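Local coordinates for YlqD protein (Synechococcus sp. WH 8102, PDB 4DCI), which is of unknown function and belongs to the YlqD family, building a small beta sheet from which a long antiparallel helical hairpin projects, at residues L10-P15 / C121-G126; R19-P24 / D109-Q114. All blocks are in the same frame, centred on the assembly; numbering follows the deposited sequence.

Contact 1: residues L10-P15 / C121-G126; sequences LTIKRP and CEIKVG
L10 and I123 pair through both their backbone groups, as do I12 and C121, and these two antiparallel hydrogen-bonded pairs join strand 10-21 to the far end of strand 111-123. Within them, I123 N to L10 O is 2.8 Å and C121 N to I12 O is 3.1 Å. Between them sits the non-hydrogen-bonded pair T11 and E122; there the CA of E122 leans on L10 O and the CA of T11 on C121 O, each as a CA-H...O contact.

Apolar contact gathers on the face carrying L10, I12, C121 and I123. The side chains of I12 and I123 cross at about a right angle, with I12 CG2 3.8 Å from I123 CD1. I123 CG1 lies between its own backbone N and carbonyl carbon (chi1 53°), which brings it back over the partner strand to 3.9 Å from L10 CB. L129 of helix 129-132 packs on both isoleucines, and I137 and I144 of the second subunit lie on L10 and I123 respectively. On the other face T11 and E122 run side by side, E122 OE2 3.8 Å from T11 CG2.

R14 brings a charged group onto C121. Its chain, extended from CG to NE, lays the guanidinium flat against C121, whose CB sits over the centre of one face with R14 CZ 3.5 Å away. NH1 is hydrogen-bonded to K132 O, and NE makes a weak bond to S119 OG. An alanine at this position would take away the plate lying on C121 and would probably leave K132 O without that donor. Backbone pairing therefore fixes the register, while the apolar face joins the strand ends to helix 129-132 and the second subunit, and the buried arginine bonds to that helix.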
loop_
_atom_site.group_PDB
_atom_site.type_symbol
_atom_site.label_atom_id
_atom_site.label_comp_id
_atom_site.label_asym_id
_atom_site.label_seq_id
_atom_site.Cartn_x
_atom_site.Cartn_y
_atom_site.Cartn_z
ATOM N N LEU B 10 -17.297 11.569 -20.785
ATOM C CA LEU B 10 -16.636 11.243 -19.529
ATOM C C LEU B 10 -15.129 11.353 -19.687
ATOM O O LEU B 10 -14.592 11.092 -20.767
ATOM C CB LEU B 10 -17.020 9.832 -19.074
ATOM C CG LEU B 10 -18.504 9.599 -18.754
ATOM C CD1 LEU B 10 -18.813 8.115 -18.621
ATOM C CD2 LEU B 10 -18.923 10.351 -17.498
ATOM N N THR B 11 -14.455 11.745 -18.612
ATOM C CA THR B 11 -13.000 11.807 -18.612
ATOM C C THR B 11 -12.476 10.714 -17.699
ATOM O O THR B 11 -12.785 10.693 -16.509
ATOM C CB THR B 11 -12.478 13.170 -18.125
ATOM O OG1 THR B 11 -12.844 13.343 -16.755
ATOM C CG2 THR B 11 -13.074 14.319 -18.947
ATOM N N ILE B 12 -11.707 9.792 -18.266
ATOM C CA ILE B 12 -11.143 8.682 -17.508
ATOM C C ILE B 12 -9.641 8.846 -17.436
ATOM O O ILE B 12 -9.084 9.721 -18.084
ATOM C CB ILE B 12 -11.448 7.310 -18.148
ATOM C CG1 ILE B 12 -10.891 7.246 -19.576
ATOM C CG2 ILE B 12 -12.939 7.021 -18.105
ATOM C CD1 ILE B 12 -10.833 5.853 -20.162
ATOM N N LYS B 13 -8.999 7.975 -16.664
ATOM C CA LYS B 13 -7.561 7.940 -16.535
ATOM C C LYS B 13 -6.977 6.796 -17.377
ATOM O O LYS B 13 -7.503 5.690 -17.368
ATOM C CB LYS B 13 -7.226 7.776 -15.064
ATOM C CG LYS B 13 -5.819 7.293 -14.791
ATOM C CD LYS B 13 -5.714 6.768 -13.373
ATOM C CE LYS B 13 -4.459 5.948 -13.174
ATOM N NZ LYS B 13 -4.468 5.435 -11.779
ATOM N N ARG B 14 -5.890 7.062 -18.097
ATOM C CA ARG B 14 -5.286 6.069 -18.999
ATOM C C ARG B 14 -3.767 6.214 -19.038
ATOM O O ARG B 14 -3.242 7.319 -18.925
ATOM C CB ARG B 14 -5.782 6.282 -20.428
ATOM C CG ARG B 14 -5.095 7.495 -21.032
ATOM C CD ARG B 14 -5.148 7.571 -22.526
ATOM N NE ARG B 14 -4.883 8.945 -22.912
ATOM C CZ ARG B 14 -5.088 9.434 -24.124
ATOM N NH1 ARG B 14 -5.564 8.662 -25.093
ATOM N NH2 ARG B 14 -4.818 10.706 -24.361
ATOM N N PRO B 15 -3.052 5.106 -19.273
ATOM C CA PRO B 15 -1.604 5.196 -19.360
ATOM C C PRO B 15 -1.146 5.709 -20.734
ATOM O O PRO B 15 -1.845 5.521 -21.731
ATOM C CB PRO B 15 -1.190 3.745 -19.181
ATOM C CG PRO B 15 -2.286 2.972 -19.850
ATOM C CD PRO B 15 -3.541 3.764 -19.644
ATOM N N CYS B 121 -8.134 11.245 -20.556
ATOM C CA CYS B 121 -8.758 11.493 -21.859
ATOM C C CYS B 121 -10.284 11.339 -21.799
ATOM O O CYS B 121 -10.841 10.878 -20.797
ATOM C CB CYS B 121 -8.204 10.546 -22.920
ATOM S SG CYS B 121 -8.781 8.859 -22.684
ATOM N N GLU B 122 -10.947 11.710 -22.889
ATOM C CA GLU B 122 -12.394 11.724 -22.935
ATOM C C GLU B 122 -12.920 10.553 -23.742
ATOM O O GLU B 122 -12.334 10.157 -24.741
ATOM C CB GLU B 122 -12.884 13.034 -23.529
ATOM C CG GLU B 122 -11.951 14.197 -23.240
ATOM C CD GLU B 122 -12.671 15.519 -23.143
ATOM O OE1 GLU B 122 -13.492 15.818 -24.040
ATOM O OE2 GLU B 122 -12.405 16.253 -22.162
ATOM N N ILE B 123 -14.025 9.991 -23.277
ATOM C CA ILE B 123 -14.666 8.874 -23.937
ATOM C C ILE B 123 -16.148 9.158 -24.066
ATOM O O ILE B 123 -16.742 9.801 -23.201
ATOM C CB ILE B 123 -14.491 7.578 -23.144
ATOM C CG1 ILE B 123 -14.945 7.784 -21.686
ATOM C CG2 ILE B 123 -13.048 7.127 -23.225
ATOM C CD1 ILE B 123 -15.373 6.524 -20.956
ATOM N N LYS B 124 -16.741 8.672 -25.150
ATOM C CA LYS B 124 -18.174 8.806 -25.374
ATOM C C LYS B 124 -18.671 7.544 -26.036
ATOM O O LYS B 124 -17.878 6.758 -26.532
ATOM C CB LYS B 124 -18.479 10.036 -26.234
ATOM C CG LYS B 124 -17.778 10.059 -27.584
ATOM C CD LYS B 124 -17.611 11.480 -28.109
ATOM C CE LYS B 124 -16.811 11.491 -29.407
ATOM N NZ LYS B 124 -15.430 10.950 -29.260
ATOM N N VAL B 125 -19.984 7.350 -26.028
ATOM C CA VAL B 125 -20.602 6.190 -26.643
ATOM C C VAL B 125 -20.056 6.008 -28.045
ATOM O O VAL B 125 -19.955 6.965 -28.801
ATOM C CB VAL B 125 -22.126 6.352 -26.712
ATOM C CG1 VAL B 125 -22.746 5.249 -27.549
ATOM C CG2 VAL B 125 -22.714 6.338 -25.314
ATOM N N GLY B 126 -19.679 4.785 -28.384
ATOM C CA GLY B 126 -19.142 4.519 -29.704
ATOM C C GLY B 126 -17.632 4.431 -29.707
ATOM O O GLY B 126 -17.055 3.712 -30.531
#

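Contact 2: residues R19-P24 / D109-Q114; sequences RAVVTP and DQIVEQ
A20 and V112 form a hydrogen-bonded pair in the antiparallel edge of a mixed beta sheet, at the root of the helical hairpin, where strand 10-21 hands over to helix 24-60 and the chain returns as strand 111-123. A20 N reaches V112 O at 2.7 Å, and V112 N answers to A20 O. The pairing carries on past the strand proper, with V22 N bound to Q110 O.

R19 is the side chain to follow outward. Its CB stands 3.4 Å from V112 O and also touches I111 CG2, its neighbour on the same face of the sheet. R19 CG then passes E113 OE1 at 3.8 Å. With the chain extended from CG to NE, the guanidinium ends up with E113 OE1 at its edge, near its plane, and the planes of the guanidinium and carboxylate differ by only 10°. The opposite charges probably attract, but R19 NE stays 4.0 Å from E113 OE1, beyond a salt bridge.

On the opposite face A20 CB touches Q114 OE1, an oxygen that accepts a weak hydrogen bond from W26 NE1. The side chains of V22 and V112 cross obliquely, V22 CG2 to V112 CG2 at 3.6 Å, and L106 packs on both valines. D109 turns its carboxylate to R140, a salt bridge through OD1, while its own amide closes the pairing: D109 N points at a lone pair of V22 O, 2.9 Å away, with the N-H...O angle a nearly straight 174°.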
loop_
_atom_site.group_PDB
_atom_site.type_symbol
_atom_site.label_atom_id
_atom_site.label_comp_id
_atom_site.label_asym_id
_atom_site.label_seq_id
_atom_site.Cartn_x
_atom_site.Cartn_y
_atom_site.Cartn_z
ATOM N N ARG B 19 8.069 5.912 -25.883
ATOM C CA ARG B 19 9.085 5.230 -26.683
ATOM C C ARG B 19 10.261 6.184 -26.922
ATOM O O ARG B 19 10.054 7.380 -27.106
ATOM C CB ARG B 19 8.496 4.761 -28.019
ATOM C CG ARG B 19 7.430 3.685 -27.889
ATOM C CD ARG B 19 6.698 3.452 -29.200
ATOM N NE ARG B 19 5.436 2.747 -28.973
ATOM C CZ ARG B 19 4.381 2.778 -29.791
ATOM N NH1 ARG B 19 4.404 3.490 -30.915
ATOM N NH2 ARG B 19 3.283 2.103 -29.477
ATOM N N ALA B 20 11.489 5.670 -26.913
ATOM C CA ALA B 20 12.669 6.511 -27.166
ATOM C C ALA B 20 13.348 6.184 -28.480
ATOM O O ALA B 20 13.493 5.016 -28.857
ATOM C CB ALA B 20 13.671 6.415 -26.027
ATOM N N VAL B 21 13.750 7.232 -29.182
ATOM C CA VAL B 21 14.605 7.089 -30.348
ATOM C C VAL B 21 16.005 6.804 -29.817
ATOM O O VAL B 21 16.473 7.480 -28.885
ATOM C CB VAL B 21 14.609 8.368 -31.215
ATOM C CG1 VAL B 21 15.498 8.197 -32.436
ATOM C CG2 VAL B 21 13.206 8.711 -31.672
ATOM N N VAL B 22 16.666 5.795 -30.379
ATOM C CA VAL B 22 18.015 5.470 -29.921
ATOM C C VAL B 22 19.025 6.537 -30.368
ATOM O O VAL B 22 19.275 6.730 -31.567
ATOM C CB VAL B 22 18.477 4.052 -30.324
ATOM C CG1 VAL B 22 19.870 3.784 -29.764
ATOM C CG2 VAL B 22 17.506 2.998 -29.809
ATOM N N THR B 23 19.563 7.243 -29.375
ATOM C CA THR B 23 20.624 8.219 -29.571
ATOM C C THR B 23 21.792 7.784 -28.712
ATOM O O THR B 23 21.613 6.989 -27.787
ATOM C CB THR B 23 20.224 9.630 -29.102
ATOM O OG1 THR B 23 20.130 9.655 -27.671
ATOM C CG2 THR B 23 18.910 10.077 -29.723
ATOM N N PRO B 24 22.994 8.313 -28.990
ATOM C CA PRO B 24 24.131 7.955 -28.154
ATOM C C PRO B 24 23.932 8.421 -26.710
ATOM O O PRO B 24 24.183 7.653 -25.786
ATOM C CB PRO B 24 25.301 8.696 -28.814
ATOM C CG PRO B 24 24.845 8.984 -30.208
ATOM C CD PRO B 24 23.379 9.253 -30.059
ATOM N N ASP B 109 18.852 5.394 -34.055
ATOM C CA ASP B 109 17.590 5.632 -34.774
ATOM C C ASP B 109 16.567 4.485 -34.718
ATOM O O ASP B 109 15.495 4.570 -35.327
ATOM C CB ASP B 109 17.856 6.068 -36.221
ATOM C CG ASP B 109 18.598 7.387 -36.306
ATOM O OD1 ASP B 109 18.404 8.243 -35.416
ATOM O OD2 ASP B 109 19.376 7.571 -37.264
ATOM N N GLN B 110 16.890 3.422 -33.988
ATOM C CA GLN B 110 15.888 2.433 -33.626
ATOM C C GLN B 110 14.963 3.033 -32.570
ATOM O O GLN B 110 15.319 4.008 -31.894
ATOM C CB GLN B 110 16.555 1.193 -33.061
ATOM C CG GLN B 110 16.826 0.098 -34.067
ATOM C CD GLN B 110 17.340 -1.151 -33.387
ATOM O OE1 GLN B 110 18.526 -1.259 -33.076
ATOM N NE2 GLN B 110 16.444 -2.099 -33.137
ATOM N N ILE B 111 13.779 2.450 -32.422
ATOM C CA ILE B 111 12.803 2.968 -31.466
ATOM C C ILE B 111 12.446 1.931 -30.411
ATOM O O ILE B 111 12.098 0.798 -30.740
ATOM C CB ILE B 111 11.541 3.490 -32.176
ATOM C CG1 ILE B 111 11.878 4.777 -32.935
ATOM C CG2 ILE B 111 10.421 3.727 -31.169
ATOM C CD1 ILE B 111 10.783 5.284 -33.851
ATOM N N VAL B 112 12.531 2.330 -29.142
ATOM C CA VAL B 112 12.399 1.398 -28.022
ATOM C C VAL B 112 11.336 1.819 -27.012
ATOM O O VAL B 112 11.138 3.006 -26.758
ATOM C CB VAL B 112 13.734 1.248 -27.266
ATOM C CG1 VAL B 112 13.700 0.041 -26.342
ATOM C CG2 VAL B 112 14.873 1.094 -28.242
ATOM N N GLU B 113 10.670 0.825 -26.429
ATOM C CA GLU B 113 9.836 1.027 -25.255
ATOM C C GLU B 113 10.652 1.643 -24.126
ATOM O O GLU B 113 11.839 1.343 -23.981
ATOM C CB GLU B 113 9.299 -0.313 -24.784
ATOM C CG GLU B 113 7.980 -0.213 -24.056
ATOM C CD GLU B 113 6.805 -0.212 -25.009
ATOM O OE1 GLU B 113 6.938 0.299 -26.150
ATOM O OE2 GLU B 113 5.743 -0.734 -24.609
ATOM N N GLN B 114 10.016 2.492 -23.325
ATOM C CA GLN B 114 10.689 3.132 -22.200
ATOM C C GLN B 114 9.656 3.623 -21.194
ATOM O O GLN B 114 9.532 4.827 -20.952
ATOM C CB GLN B 114 11.562 4.301 -22.680
ATOM C CG GLN B 114 12.656 4.739 -21.709
ATOM C CD GLN B 114 12.873 6.258 -21.677
ATOM O OE1 GLN B 114 13.110 6.898 -22.707
ATOM N NE2 GLN B 114 12.801 6.839 -20.481
#

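Overall arrangement
Contacts 1 and 2 zip together the same two strands, 10-21 and 111-123, with centres about 28 Å apart, contact 2 nested inside the loop closed by contact 1. Both rest on four backbone hydrogen bonds, and neither is fully buried. Contact 1 has the larger buried share: its isoleucines lie under helix 129-132 and against the second subunit, and its arginine is hydrogen-bonded within the fold. Contact 2, at the foot of the helical hairpin, is touched by no other chain of the assembly; its second strand is largely exposed and carries several polar and charged side chains, among them a glutamate that the arginine of the first strand only approaches.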